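Local coordinates for protein glutamate--LysW ligase ArgX (Sulfolobus tokodaii, PDB 3VPB) that probably catalyses the ATP-dependent attachment of glutamate to the C-terminal glutamate of the carrier protein LysW in arginine biosynthesis, at residues I6-R11 with M57-Y62; Q27-N32 with G45-A50; L108-A113 with T148-R153; L89-L94 with I99-S104. All coordinates share one frame; numbering follows the deposited sequence.

Contact 1 of 4, residues I6-R11 with M57-Y62; sequences IVDIVR and MYRALY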
loop_
_atom_site.group_PDB
_atom_site.type_symbol
_atom_site.label_atom_id
_atom_site.label_comp_id
_atom_site.label_asym_id
_atom_site.label_seq_id
_atom_site.Cartn_x
_atom_site.Cartn_y
_atom_site.Cartn_z
ATOM N N ILE B 6 -0.145 -2.865 28.606
ATOM C CA ILE B 6 -0.584 -2.193 27.402
ATOM C C ILE B 6 -0.663 -3.255 26.311
ATOM O O ILE B 6 0.324 -3.924 26.018
ATOM C CB ILE B 6 0.454 -1.099 26.983
ATOM C CG1 ILE B 6 0.550 0.012 28.037
ATOM C CG2 ILE B 6 0.146 -0.545 25.573
ATOM C CD1 ILE B 6 -0.767 0.834 28.196
ATOM N N VAL B 7 -1.836 -3.414 25.696
ATOM C CA VAL B 7 -2.036 -4.535 24.772
ATOM C C VAL B 7 -2.811 -4.061 23.534
ATOM O O VAL B 7 -3.409 -2.982 23.557
ATOM C CB VAL B 7 -2.841 -5.681 25.461
ATOM C CG1 VAL B 7 -2.141 -6.125 26.775
ATOM C CG2 VAL B 7 -4.310 -5.268 25.734
ATOM N N ASP B 8 -2.758 -4.834 22.451
ATOM C CA ASP B 8 -3.734 -4.650 21.371
ATOM C C ASP B 8 -4.461 -5.957 21.081
ATOM O O ASP B 8 -5.698 -6.033 21.133
ATOM C CB ASP B 8 -3.147 -3.966 20.104
ATOM C CG ASP B 8 -1.897 -4.649 19.543
ATOM O OD1 ASP B 8 -1.256 -4.046 18.624
ATOM O OD2 ASP B 8 -1.541 -5.766 19.967
ATOM N N ILE B 9 -3.689 -6.988 20.773
ATOM C CA ILE B 9 -4.235 -8.331 20.680
ATOM C C ILE B 9 -3.696 -9.102 21.875
ATOM O O ILE B 9 -2.494 -9.081 22.136
ATOM C CB ILE B 9 -3.831 -9.047 19.358
ATOM C CG1 ILE B 9 -4.614 -8.499 18.154
ATOM C CG2 ILE B 9 -4.104 -10.555 19.474
ATOM C CD1 ILE B 9 -4.263 -7.090 17.712
ATOM N N VAL B 10 -4.581 -9.770 22.599
ATOM C CA VAL B 10 -4.204 -10.531 23.781
ATOM C C VAL B 10 -3.885 -11.976 23.385
ATOM O O VAL B 10 -4.792 -12.746 23.017
ATOM C CB VAL B 10 -5.305 -10.451 24.883
ATOM C CG1 VAL B 10 -5.039 -11.441 25.978
ATOM C CG2 VAL B 10 -5.381 -9.036 25.467
ATOM N N ARG B 11 -2.591 -12.309 23.379
ATOM C CA ARG B 11 -2.132 -13.678 23.114
ATOM C C ARG B 11 -1.920 -14.404 24.433
ATOM O O ARG B 11 -2.051 -13.812 25.519
ATOM C CB ARG B 11 -0.779 -13.696 22.370
ATOM C CG ARG B 11 -0.688 -12.878 21.113
ATOM C CD ARG B 11 0.750 -12.570 20.774
ATOM N NE ARG B 11 1.261 -11.447 21.576
ATOM C CZ ARG B 11 2.307 -10.701 21.245
ATOM N NH1 ARG B 11 2.969 -10.967 20.126
ATOM N NH2 ARG B 11 2.671 -9.669 22.021
ATOM N N MET B 57 4.352 -3.231 16.244
ATOM C CA MET B 57 5.548 -2.533 16.719
ATOM C C MET B 57 5.312 -1.009 16.828
ATOM O O MET B 57 5.766 -0.383 17.777
ATOM C CB MET B 57 6.750 -2.813 15.835
ATOM C CG MET B 57 8.038 -2.163 16.358
ATOM S SD MET B 57 8.264 -0.517 15.663
ATOM C CE MET B 57 9.050 -1.082 14.140
ATOM N N TYR B 58 4.582 -0.427 15.887
ATOM C CA TYR B 58 4.295 1.019 15.983
ATOM C C TYR B 58 3.439 1.358 17.204
ATOM O O TYR B 58 3.695 2.362 17.883
ATOM C CB TYR B 58 3.676 1.565 14.701
ATOM C CG TYR B 58 4.638 1.560 13.521
ATOM C CD1 TYR B 58 5.851 2.246 13.570
ATOM C CD2 TYR B 58 4.316 0.887 12.351
ATOM C CE1 TYR B 58 6.736 2.224 12.474
ATOM C CE2 TYR B 58 5.182 0.869 11.261
ATOM C CZ TYR B 58 6.375 1.545 11.324
ATOM O OH TYR B 58 7.213 1.512 10.226
ATOM N N ARG B 59 2.444 0.522 17.496
ATOM C CA ARG B 59 1.650 0.684 18.732
ATOM C C ARG B 59 2.504 0.542 19.982
ATOM O O ARG B 59 2.337 1.306 20.930
ATOM C CB ARG B 59 0.480 -0.298 18.805
ATOM C CG ARG B 59 -0.612 -0.017 17.790
ATOM C CD ARG B 59 -1.918 -0.648 18.217
ATOM N NE ARG B 59 -2.943 -0.399 17.209
ATOM C CZ ARG B 59 -3.537 -1.358 16.508
ATOM N NH1 ARG B 59 -4.460 -1.031 15.621
ATOM N NH2 ARG B 59 -3.244 -2.651 16.729
ATOM N N ALA B 60 3.445 -0.411 19.982
ATOM C CA ALA B 60 4.364 -0.555 21.096
ATOM C C ALA B 60 5.233 0.696 21.248
ATOM O O ALA B 60 5.414 1.209 22.367
ATOM C CB ALA B 60 5.255 -1.829 20.911
ATOM N N LEU B 61 5.797 1.157 20.134
ATOM C CA LEU B 61 6.654 2.342 20.131
ATOM C C LEU B 61 5.923 3.572 20.649
ATOM O O LEU B 61 6.409 4.276 21.541
ATOM C CB LEU B 61 7.203 2.606 18.723
ATOM C CG LEU B 61 8.118 3.808 18.565
ATOM C CD1 LEU B 61 9.414 3.702 19.467
ATOM C CD2 LEU B 61 8.488 4.001 17.120
ATOM N N TYR B 62 4.726 3.800 20.137
ATOM C CA TYR B 62 4.026 5.039 20.445
ATOM C C TYR B 62 3.363 5.018 21.814
ATOM O O TYR B 62 3.366 6.059 22.492
ATOM C CB TYR B 62 3.013 5.405 19.344
ATOM C CG TYR B 62 3.662 5.686 18.009
ATOM C CD1 TYR B 62 3.070 5.266 16.821
ATOM C CD2 TYR B 62 4.891 6.333 17.925
ATOM C CE1 TYR B 62 3.699 5.525 15.602
ATOM C CE2 TYR B 62 5.509 6.601 16.716
ATOM C CZ TYR B 62 4.891 6.180 15.549
ATOM O OH TYR B 62 5.488 6.432 14.338
#

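Contact 2 of 4, residues Q27-N32 with G45-A50; sequences QYDIIN and GRYDVA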
loop_
_atom_site.group_PDB
_atom_site.type_symbol
_atom_site.label_atom_id
_atom_site.label_comp_id
_atom_site.label_asym_id
_atom_site.label_seq_id
_atom_site.Cartn_x
_atom_site.Cartn_y
_atom_site.Cartn_z
ATOM N N GLN B 27 -1.194 -4.660 41.934
ATOM C CA GLN B 27 -2.323 -3.886 41.402
ATOM C C GLN B 27 -2.014 -3.568 39.948
ATOM O O GLN B 27 -0.966 -3.037 39.660
ATOM C CB GLN B 27 -2.457 -2.529 42.095
ATOM C CG GLN B 27 -2.475 -2.503 43.599
ATOM C CD GLN B 27 -2.392 -1.061 44.111
ATOM O OE1 GLN B 27 -1.493 -0.706 44.879
ATOM N NE2 GLN B 27 -3.323 -0.216 43.655
ATOM N N TYR B 28 -2.923 -3.854 39.026
ATOM C CA TYR B 28 -2.626 -3.484 37.644
ATOM C C TYR B 28 -3.934 -3.219 36.875
ATOM O O TYR B 28 -4.979 -3.730 37.247
ATOM C CB TYR B 28 -1.826 -4.601 36.952
ATOM C CG TYR B 28 -2.680 -5.814 36.584
ATOM C CD1 TYR B 28 -3.061 -6.758 37.549
ATOM C CD2 TYR B 28 -3.135 -5.996 35.274
ATOM C CE1 TYR B 28 -3.861 -7.879 37.195
ATOM C CE2 TYR B 28 -3.931 -7.088 34.926
ATOM C CZ TYR B 28 -4.292 -8.010 35.881
ATOM O OH TYR B 28 -5.066 -9.081 35.506
ATOM N N ASP B 29 -3.851 -2.410 35.828
ATOM C CA ASP B 29 -4.960 -2.232 34.857
ATOM C C ASP B 29 -4.455 -2.698 33.510
ATOM O O ASP B 29 -3.250 -2.757 33.276
ATOM C CB ASP B 29 -5.339 -0.751 34.714
ATOM C CG ASP B 29 -5.929 -0.150 35.987
ATOM O OD1 ASP B 29 -5.719 1.056 36.209
ATOM O OD2 ASP B 29 -6.609 -0.865 36.740
ATOM N N ILE B 30 -5.376 -2.988 32.601
ATOM C CA ILE B 30 -5.010 -3.272 31.228
ATOM C C ILE B 30 -5.562 -2.093 30.436
ATOM O O ILE B 30 -6.721 -1.706 30.619
ATOM C CB ILE B 30 -5.670 -4.577 30.711
ATOM C CG1 ILE B 30 -5.080 -5.814 31.398
ATOM C CG2 ILE B 30 -5.550 -4.673 29.161
ATOM C CD1 ILE B 30 -5.911 -7.086 31.328
ATOM N N ILE B 31 -4.744 -1.506 29.570
ATOM C CA ILE B 31 -5.292 -0.579 28.575
ATOM C C ILE B 31 -5.074 -1.184 27.195
ATOM O O ILE B 31 -3.944 -1.533 26.830
ATOM C CB ILE B 31 -4.628 0.829 28.606
ATOM C CG1 ILE B 31 -4.932 1.528 29.926
ATOM C CG2 ILE B 31 -5.161 1.687 27.445
ATOM C CD1 ILE B 31 -4.174 2.826 30.127
ATOM N N ASN B 32 -6.162 -1.341 26.449
ATOM C CA ASN B 32 -6.050 -1.806 25.076
ATOM C C ASN B 32 -5.896 -0.584 24.139
ATOM O O ASN B 32 -6.851 0.182 23.920
ATOM C CB ASN B 32 -7.272 -2.650 24.672
ATOM C CG ASN B 32 -7.061 -3.328 23.346
ATOM O OD1 ASN B 32 -6.688 -2.676 22.368
ATOM N ND2 ASN B 32 -7.245 -4.636 23.306
ATOM N N GLY B 45 0.506 9.171 34.680
ATOM C CA GLY B 45 1.497 9.137 35.755
ATOM C C GLY B 45 0.983 8.455 37.019
ATOM O O GLY B 45 1.720 8.300 37.993
ATOM N N ARG B 46 -0.282 8.059 37.014
ATOM C CA ARG B 46 -0.828 7.236 38.083
ATOM C C ARG B 46 -0.183 5.839 38.094
ATOM O O ARG B 46 -0.205 5.161 39.126
ATOM C CB ARG B 46 -2.356 7.155 37.974
ATOM C CG ARG B 46 -2.909 6.247 36.876
ATOM C CD ARG B 46 -4.409 6.473 36.741
ATOM N NE ARG B 46 -5.039 5.717 35.660
ATOM C CZ ARG B 46 -5.244 6.190 34.430
ATOM N NH1 ARG B 46 -5.845 5.432 33.522
ATOM N NH2 ARG B 46 -4.842 7.414 34.097
ATOM N N TYR B 47 0.404 5.428 36.959
ATOM C CA TYR B 47 1.120 4.142 36.887
ATOM C C TYR B 47 2.601 4.326 37.115
ATOM O O TYR B 47 3.214 5.288 36.646
ATOM C CB TYR B 47 0.882 3.431 35.554
ATOM C CG TYR B 47 -0.580 3.236 35.247
ATOM C CD1 TYR B 47 -1.349 2.346 35.993
ATOM C CD2 TYR B 47 -1.194 3.947 34.212
ATOM C CE1 TYR B 47 -2.699 2.165 35.719
ATOM C CE2 TYR B 47 -2.555 3.765 33.923
ATOM C CZ TYR B 47 -3.293 2.883 34.701
ATOM O OH TYR B 47 -4.626 2.687 34.415
ATOM N N ASP B 48 3.166 3.399 37.872
ATOM C CA ASP B 48 4.591 3.380 38.139
ATOM C C ASP B 48 5.357 2.695 37.012
ATOM O O ASP B 48 6.447 3.157 36.603
ATOM C CB ASP B 48 4.798 2.710 39.483
ATOM C CG ASP B 48 4.028 3.442 40.595
ATOM O OD1 ASP B 48 4.342 4.624 40.841
ATOM O OD2 ASP B 48 3.071 2.879 41.155
ATOM N N VAL B 49 4.770 1.621 36.472
ATOM C CA VAL B 49 5.449 0.825 35.455
ATOM C C VAL B 49 4.422 0.429 34.400
ATOM O O VAL B 49 3.295 0.116 34.739
ATOM C CB VAL B 49 6.057 -0.480 36.047
ATOM C CG1 VAL B 49 6.626 -1.367 34.936
ATOM C CG2 VAL B 49 7.147 -0.161 37.067
ATOM N N ALA B 50 4.848 0.449 33.143
ATOM C CA ALA B 50 4.012 -0.030 32.013
ATOM C C ALA B 50 4.707 -1.205 31.327
ATOM O O ALA B 50 5.899 -1.138 31.037
ATOM C CB ALA B 50 3.779 1.105 31.021
#

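Contact 3 of 4, residues L108-A113 with T148-R153; sequences LSAEAA and TIIEHR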
loop_
_atom_site.group_PDB
_atom_site.type_symbol
_atom_site.label_atom_id
_atom_site.label_comp_id
_atom_site.label_asym_id
_atom_site.label_seq_id
_atom_site.Cartn_x
_atom_site.Cartn_y
_atom_site.Cartn_z
ATOM N N LEU B 108 19.462 0.703 -0.546
ATOM C CA LEU B 108 18.289 1.545 -0.314
ATOM C C LEU B 108 17.504 1.886 -1.575
ATOM O O LEU B 108 16.764 2.887 -1.608
ATOM C CB LEU B 108 18.678 2.816 0.451
ATOM C CG LEU B 108 19.419 2.538 1.765
ATOM C CD1 LEU B 108 19.988 3.819 2.345
ATOM C CD2 LEU B 108 18.513 1.828 2.835
ATOM N N SER B 109 17.668 1.062 -2.600
ATOM C CA SER B 109 16.895 1.177 -3.841
ATOM C C SER B 109 17.009 -0.135 -4.601
ATOM O O SER B 109 17.862 -0.941 -4.307
ATOM C CB SER B 109 17.428 2.335 -4.712
ATOM O OG SER B 109 18.722 2.025 -5.214
ATOM N N ALA B 110 16.146 -0.344 -5.606
ATOM C CA ALA B 110 16.275 -1.512 -6.472
ATOM C C ALA B 110 17.632 -1.567 -7.162
ATOM O O ALA B 110 18.245 -2.643 -7.303
ATOM C CB ALA B 110 15.132 -1.504 -7.531
ATOM N N GLU B 111 18.104 -0.399 -7.601
ATOM C CA GLU B 111 19.404 -0.310 -8.260
ATOM C C GLU B 111 20.524 -0.735 -7.312
ATOM O O GLU B 111 21.386 -1.543 -7.671
ATOM C CB GLU B 111 19.673 1.128 -8.734
ATOM C CG GLU B 111 21.081 1.286 -9.322
ATOM C CD GLU B 111 21.377 2.697 -9.797
ATOM O OE1 GLU B 111 20.443 3.513 -9.889
ATOM O OE2 GLU B 111 22.550 2.981 -10.112
ATOM N N ALA B 112 20.512 -0.181 -6.107
ATOM C CA ALA B 112 21.507 -0.549 -5.111
ATOM C C ALA B 112 21.427 -2.031 -4.701
ATOM O O ALA B 112 22.448 -2.649 -4.448
ATOM C CB ALA B 112 21.384 0.335 -3.895
ATOM N N ALA B 113 20.219 -2.588 -4.626
ATOM C CA ALA B 113 20.044 -4.012 -4.247
ATOM C C ALA B 113 20.750 -4.937 -5.252
ATOM O O ALA B 113 21.476 -5.888 -4.874
ATOM C CB ALA B 113 18.558 -4.368 -4.117
ATOM N N THR B 148 13.399 -10.847 -9.199
ATOM C CA THR B 148 11.966 -10.896 -8.880
ATOM C C THR B 148 11.695 -10.405 -7.462
ATOM O O THR B 148 10.719 -9.700 -7.232
ATOM C CB THR B 148 11.291 -12.258 -9.199
ATOM O OG1 THR B 148 9.866 -12.099 -9.101
ATOM C CG2 THR B 148 11.710 -13.311 -8.231
ATOM N N ILE B 149 12.593 -10.701 -6.526
ATOM C CA ILE B 149 12.449 -10.163 -5.164
ATOM C C ILE B 149 12.563 -8.640 -5.170
ATOM O O ILE B 149 11.759 -7.941 -4.539
ATOM C CB ILE B 149 13.444 -10.831 -4.148
ATOM C CG1 ILE B 149 13.169 -12.337 -4.024
ATOM C CG2 ILE B 149 13.361 -10.147 -2.730
ATOM C CD1 ILE B 149 11.768 -12.704 -3.552
ATOM N N ILE B 150 13.553 -8.102 -5.878
ATOM C CA ILE B 150 13.677 -6.641 -5.994
ATOM C C ILE B 150 12.376 -6.006 -6.475
ATOM O O ILE B 150 11.917 -5.017 -5.907
ATOM C CB ILE B 150 14.844 -6.253 -6.923
ATOM C CG1 ILE B 150 16.180 -6.495 -6.197
ATOM C CG2 ILE B 150 14.747 -4.796 -7.355
ATOM C CD1 ILE B 150 17.399 -6.404 -7.128
ATOM N N GLU B 151 11.778 -6.594 -7.509
ATOM C CA GLU B 151 10.534 -6.058 -8.053
ATOM C C GLU B 151 9.406 -6.084 -7.028
ATOM O O GLU B 151 8.631 -5.128 -6.922
ATOM C CB GLU B 151 10.091 -6.863 -9.294
ATOM C CG GLU B 151 10.878 -6.586 -10.564
ATOM C CD GLU B 151 10.268 -7.243 -11.812
ATOM O OE1 GLU B 151 10.698 -6.896 -12.934
ATOM O OE2 GLU B 151 9.369 -8.093 -11.667
ATOM N N HIS B 152 9.291 -7.206 -6.321
ATOM C CA HIS B 152 8.292 -7.352 -5.283
ATOM C C HIS B 152 8.455 -6.339 -4.150
ATOM O O HIS B 152 7.444 -5.766 -3.719
ATOM C CB HIS B 152 8.263 -8.779 -4.744
ATOM C CG HIS B 152 7.545 -9.745 -5.647
ATOM N ND1 HIS B 152 8.085 -10.208 -6.829
ATOM C CD2 HIS B 152 6.330 -10.331 -5.534
ATOM C CE1 HIS B 152 7.227 -11.034 -7.410
ATOM N NE2 HIS B 152 6.152 -11.118 -6.650
ATOM N N ARG B 153 9.696 -6.103 -3.688
ATOM C CA ARG B 153 9.894 -5.127 -2.605
ATOM C C ARG B 153 9.475 -3.711 -3.038
ATOM O O ARG B 153 9.018 -2.906 -2.214
ATOM C CB ARG B 153 11.342 -5.100 -2.094
ATOM C CG ARG B 153 11.873 -6.410 -1.518
ATOM C CD ARG B 153 11.365 -6.736 -0.112
ATOM N NE ARG B 153 11.827 -8.089 0.234
ATOM C CZ ARG B 153 13.012 -8.386 0.757
ATOM N NH1 ARG B 153 13.869 -7.426 1.061
ATOM N NH2 ARG B 153 13.330 -9.661 0.977
#

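Contact 4 of 4, residues L89-L94 with I99-S104; sequences LTYSKL and IPIPDS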
loop_
_atom_site.group_PDB
_atom_site.type_symbol
_atom_site.label_atom_id
_atom_site.label_comp_id
_atom_site.label_asym_id
_atom_site.label_seq_id
_atom_site.Cartn_x
_atom_site.Cartn_y
_atom_site.Cartn_z
ATOM N N LEU B 89 19.241 -0.499 12.581
ATOM C CA LEU B 89 19.668 0.244 13.783
ATOM C C LEU B 89 20.335 -0.687 14.804
ATOM O O LEU B 89 21.321 -0.306 15.461
ATOM C CB LEU B 89 18.472 0.981 14.406
ATOM C CG LEU B 89 17.761 1.969 13.470
ATOM C CD1 LEU B 89 16.789 2.716 14.315
ATOM C CD2 LEU B 89 18.750 2.920 12.765
ATOM N N THR B 90 19.784 -1.891 14.938
ATOM C CA THR B 90 20.357 -2.919 15.818
ATOM C C THR B 90 21.759 -3.301 15.336
ATOM O O THR B 90 22.715 -3.300 16.115
ATOM C CB THR B 90 19.465 -4.173 15.876
ATOM O OG1 THR B 90 18.243 -3.849 16.540
ATOM C CG2 THR B 90 20.142 -5.307 16.630
ATOM N N TYR B 91 21.881 -3.637 14.053
ATOM C CA TYR B 91 23.205 -4.035 13.508
ATOM C C TYR B 91 24.199 -2.889 13.668
ATOM O O TYR B 91 25.367 -3.122 13.998
ATOM C CB TYR B 91 23.111 -4.436 12.028
ATOM C CG TYR B 91 22.459 -5.776 11.757
ATOM C CD1 TYR B 91 21.626 -5.934 10.647
ATOM C CD2 TYR B 91 22.681 -6.884 12.577
ATOM C CE1 TYR B 91 21.021 -7.152 10.361
ATOM C CE2 TYR B 91 22.077 -8.111 12.321
ATOM C CZ TYR B 91 21.257 -8.243 11.206
ATOM O OH TYR B 91 20.685 -9.443 10.936
ATOM N N SER B 92 23.757 -1.640 13.461
ATOM C CA SER B 92 24.677 -0.502 13.667
ATOM C C SER B 92 25.333 -0.487 15.060
ATOM O O SER B 92 26.578 -0.371 15.172
ATOM C CB SER B 92 23.972 0.850 13.430
ATOM O OG SER B 92 24.920 1.901 13.413
ATOM N N LYS B 93 24.506 -0.584 16.103
ATOM C CA LYS B 93 24.972 -0.534 17.500
ATOM C C LYS B 93 25.847 -1.750 17.794
ATOM O O LYS B 93 26.933 -1.624 18.372
ATOM C CB LYS B 93 23.808 -0.503 18.488
ATOM C CG LYS B 93 23.027 0.805 18.570
ATOM C CD LYS B 93 23.903 2.017 18.873
ATOM C CE LYS B 93 23.054 3.300 19.036
ATOM N NZ LYS B 93 22.533 3.825 17.741
ATOM N N LEU B 94 25.385 -2.928 17.373
ATOM C CA LEU B 94 26.137 -4.165 17.643
ATOM C C LEU B 94 27.500 -4.153 16.938
ATOM O O LEU B 94 28.541 -4.431 17.552
ATOM C CB LEU B 94 25.316 -5.395 17.212
ATOM C CG LEU B 94 24.022 -5.639 17.999
ATOM C CD1 LEU B 94 23.282 -6.861 17.453
ATOM C CD2 LEU B 94 24.267 -5.776 19.488
ATOM N N ILE B 99 30.311 -6.776 18.436
ATOM C CA ILE B 99 29.493 -7.977 18.470
ATOM C C ILE B 99 29.392 -8.524 17.051
ATOM O O ILE B 99 29.150 -7.768 16.119
ATOM C CB ILE B 99 28.109 -7.696 19.060
ATOM C CG1 ILE B 99 28.208 -7.521 20.567
ATOM C CG2 ILE B 99 27.100 -8.795 18.704
ATOM C CD1 ILE B 99 28.405 -8.815 21.331
ATOM N N PRO B 100 29.591 -9.842 16.881
ATOM C CA PRO B 100 29.582 -10.395 15.528
ATOM C C PRO B 100 28.151 -10.433 15.008
ATOM O O PRO B 100 27.223 -10.783 15.752
ATOM C CB PRO B 100 30.142 -11.815 15.737
ATOM C CG PRO B 100 29.699 -12.143 17.126
ATOM C CD PRO B 100 29.945 -10.864 17.881
ATOM N N ILE B 101 27.982 -9.976 13.769
ATOM C CA ILE B 101 26.684 -9.955 13.103
ATOM C C ILE B 101 26.915 -10.564 11.749
ATOM O O ILE B 101 28.060 -10.675 11.293
ATOM C CB ILE B 101 26.129 -8.479 12.962
ATOM C CG1 ILE B 101 27.040 -7.654 12.027
ATOM C CG2 ILE B 101 25.905 -7.868 14.371
ATOM C CD1 ILE B 101 26.474 -6.281 11.564
ATOM N N PRO B 102 25.843 -10.987 11.060
ATOM C CA PRO B 102 26.160 -11.524 9.735
ATOM C C PRO B 102 26.788 -10.466 8.835
ATOM O O PRO B 102 26.450 -9.284 8.940
ATOM C CB PRO B 102 24.786 -11.917 9.170
ATOM C CG PRO B 102 23.902 -12.072 10.390
ATOM C CD PRO B 102 24.406 -11.017 11.359
ATOM N N ASP B 103 27.710 -10.872 7.967
ATOM C CA ASP B 103 28.319 -9.910 7.030
ATOM C C ASP B 103 27.223 -9.287 6.183
ATOM O O ASP B 103 26.521 -10.012 5.492
ATOM C CB ASP B 103 29.319 -10.627 6.134
ATOM C CG ASP B 103 30.610 -10.965 6.851
ATOM O OD1 ASP B 103 30.847 -10.451 7.964
ATOM O OD2 ASP B 103 31.410 -11.724 6.271
ATOM N N SER B 104 27.048 -7.963 6.245
ATOM C CA SER B 104 25.814 -7.372 5.690
ATOM C C SER B 104 26.115 -6.150 4.856
ATOM O O SER B 104 27.077 -5.454 5.122
ATOM C CB SER B 104 24.863 -6.940 6.791
ATOM O OG SER B 104 24.494 -8.006 7.620
#

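Contact 1 of 4, residues I6-R11 with M57-Y62
Arg59 reaches across from the first turn of helix 57-69 to Asp8, and every carbon of its straight chain passes the same oxygen. CB lies 4.1 Å from Asp8 OD1, CG at a similar remove, and CD closes in to 3.5 Å from Asp8 OD1. Beyond CD the three nitrogens turn to different partners. NE turns to the carbonyl O of Leu108 of the second subunit, NH1 makes a salt bridge to Glu48 of the LysW chain, and NH2 makes the salt bridge to Asp8 OD1 at 3.1 Å. That last bond is fairly straight (161°) and lies in the guanidinium plane, but the carboxylate stands almost perpendicular (86°), and OD1 is met from above its own plane. Asp8 CG, between backbone N and carbonyl carbon (chi1 54°), presents the carboxylate to Arg59. Asp8 follows directly on strand 2-7 in the Rossmann-like preATP-grasp domain, where the loop leaving a parallel strand faces the start of a helix. There its carboxylate is gripped by backbone amides too: Ser56 N on OD1, Val55 N on OD2, and Ile9 N at 2.6 Å from Asp8 OD2. An asparagine here would probably leave Arg59 with Glu48 of the LysW chain but without its countercharge on this side, and at least one of the gathered amides facing an NH2 group. The LysW chain also packs on Ile9, Val10, Met57 and Tyr58.

Contact 2 of 4, residues Q27-N32 with G45-A50
Tyr47 gives the largest share of the surface in this contact, its phenol pointing at the edge strand 27-32 and ending on Asp29. The hydroxyl donates to the carboxylate, with Tyr47 OH 2.7 Å from Asp29 OD1, and takes the anti lone pair of that oxygen. OD1 sits in the plane of the ring at its rim, only 3.3 Å from Tyr47 CE1, while the carboxylate is turned nearly square to the ring (87°). With Tyr47 CG set beside the backbone N, anti to the carbonyl carbon (chi1 -55°), the ring is carried over to the strand. Ile31, two residues beyond Asp29, adds the apolar share: its CD1 comes 4.2 Å from Tyr47 CE2. Arg46 lies along the ring as well, its CG over the centre of one face, and its guanidinium has Tyr47 CE2 on one of its own faces. From there Arg46 NH1 makes a weak hydrogen bond to Tyr47 OH, 3.1 Å long.

In the four-stranded parallel sheet of the preATP-grasp domain, strand 2-7 runs between strand 27-32 and strand 49-52. The Tyr47–Asp29 bond therefore spans the intervening strand 2-7, joining the turn ahead of strand 49-52 to the edge. Arg2, on that strand, forms a salt bridge with the same Asp29 OD1. One carboxylate oxygen thus accepts a hydrogen bond from the phenol and a salt bridge from an arginine, and with Arg46 close by as well, Asp29 is likely to stay ionised and the phenol to be held in one orientation.

Contact 3 of 4, residues L108-A113 with T148-R153
On the helix whose Ile150 meets Ala110 and Ala113, the flat group is the imidazole of His152, with a carbonyl of its own helix at the ring edge. Thr148 O lies near the ring plane, 2.7 Å from His152 ND1. The same oxygen also takes His152 N, and the two donors come from opposite faces of its carbonyl plane. The ND1 bond helps to fix the ring's rotation, and its NE2 pairs with Arg153 NE of the third subunit. Across the contact the meeting is purely aliphatic. Ile150 CG2 presses on Ala110 CB at 3.3 Å, tighter than carbons usually pack, and on the other branch Ile150 CG1 lies 3.8 Å from Ala113 CB. CG1 stands beside the backbone N (chi1 -74°), which leaves CG2 on the side of Ala110. In the RimK-like ATP-grasp domain, helices 110-120 and 143-153 are joined here next to a four-stranded antiparallel sheet; Ala113 and Arg153 both touch His164 of its strand 164-168. The small alanines let the helices come close, with CA atoms of Ala110 and Ile150 5.8 Å apart. Ser109 caps helix 110-120 just ahead of them, its OG accepting from Ala112 N at 3.0 Å.

Contact 4 of 4, residues L89-L94 with I99-S104
Tyr91 and Ile101 are brought together by two different first torsions. Tyr91 holds CG beside its backbone N (chi1 -73°), sending the ring off the helix toward the following loop; Ile101 has CG1 between backbone N and carbonyl carbon (chi1 65°), which puts CB and both branches against Tyr91. Ile101 CB lies 3.8 Å from Tyr91 CD2, its CD1 reaches Tyr91 CB, and its CG2 slots between Tyr91 CD2 and Leu94 CB, 3.8 Å from the latter. Further along the ring, Pro102 CD comes 3.8 Å from Tyr91 CE2. The backbone ties the far end, with Ile99 N donating to Leu94 O over 3.1 Å. Through these contacts the loop from Ile99 onward folds back along helix 87-96 and leads into strand 104-107 of the antiparallel sheet of the ATP-grasp domain, and Pro102 lies beside the bound ADP. Tyr91 OH hydrogen-bonds NE2 of Gln167, a residue that probably belongs to the ATP site. Gln167 also pairs with Ser104 OG, which lies 2.7 Å from Pro102 O. An alanine in place of Tyr91 would probably strip Ile101 and Pro102 of their cover and leave Gln167 without its phenol partner. Val248 of strand 245-252 touches Leu94 and Ile99.

From the N terminus, strand 2-7 runs into contact 1, whose partner helix comes some fifty residues later. Contact 2 opens and closes wholly within that interval, and the two touch through adjacent strands 2-7 and 27-32, where Val7 N bonds Ile31 O. Together they tie edge strand 27-32, strand 2-7, the turn before strand 49-52 and helix 57-69 in the preATP-grasp domain. The chain then enters the ATP-grasp region. Contact 4 closes a short loop between helix 87-96 and the segment that leads into strand 104-107, and contact 3 follows in series, spanning residues 108 to 153 and joining two helices. None cross. Contacts 1, 3 and 4 also all touch the second subunit.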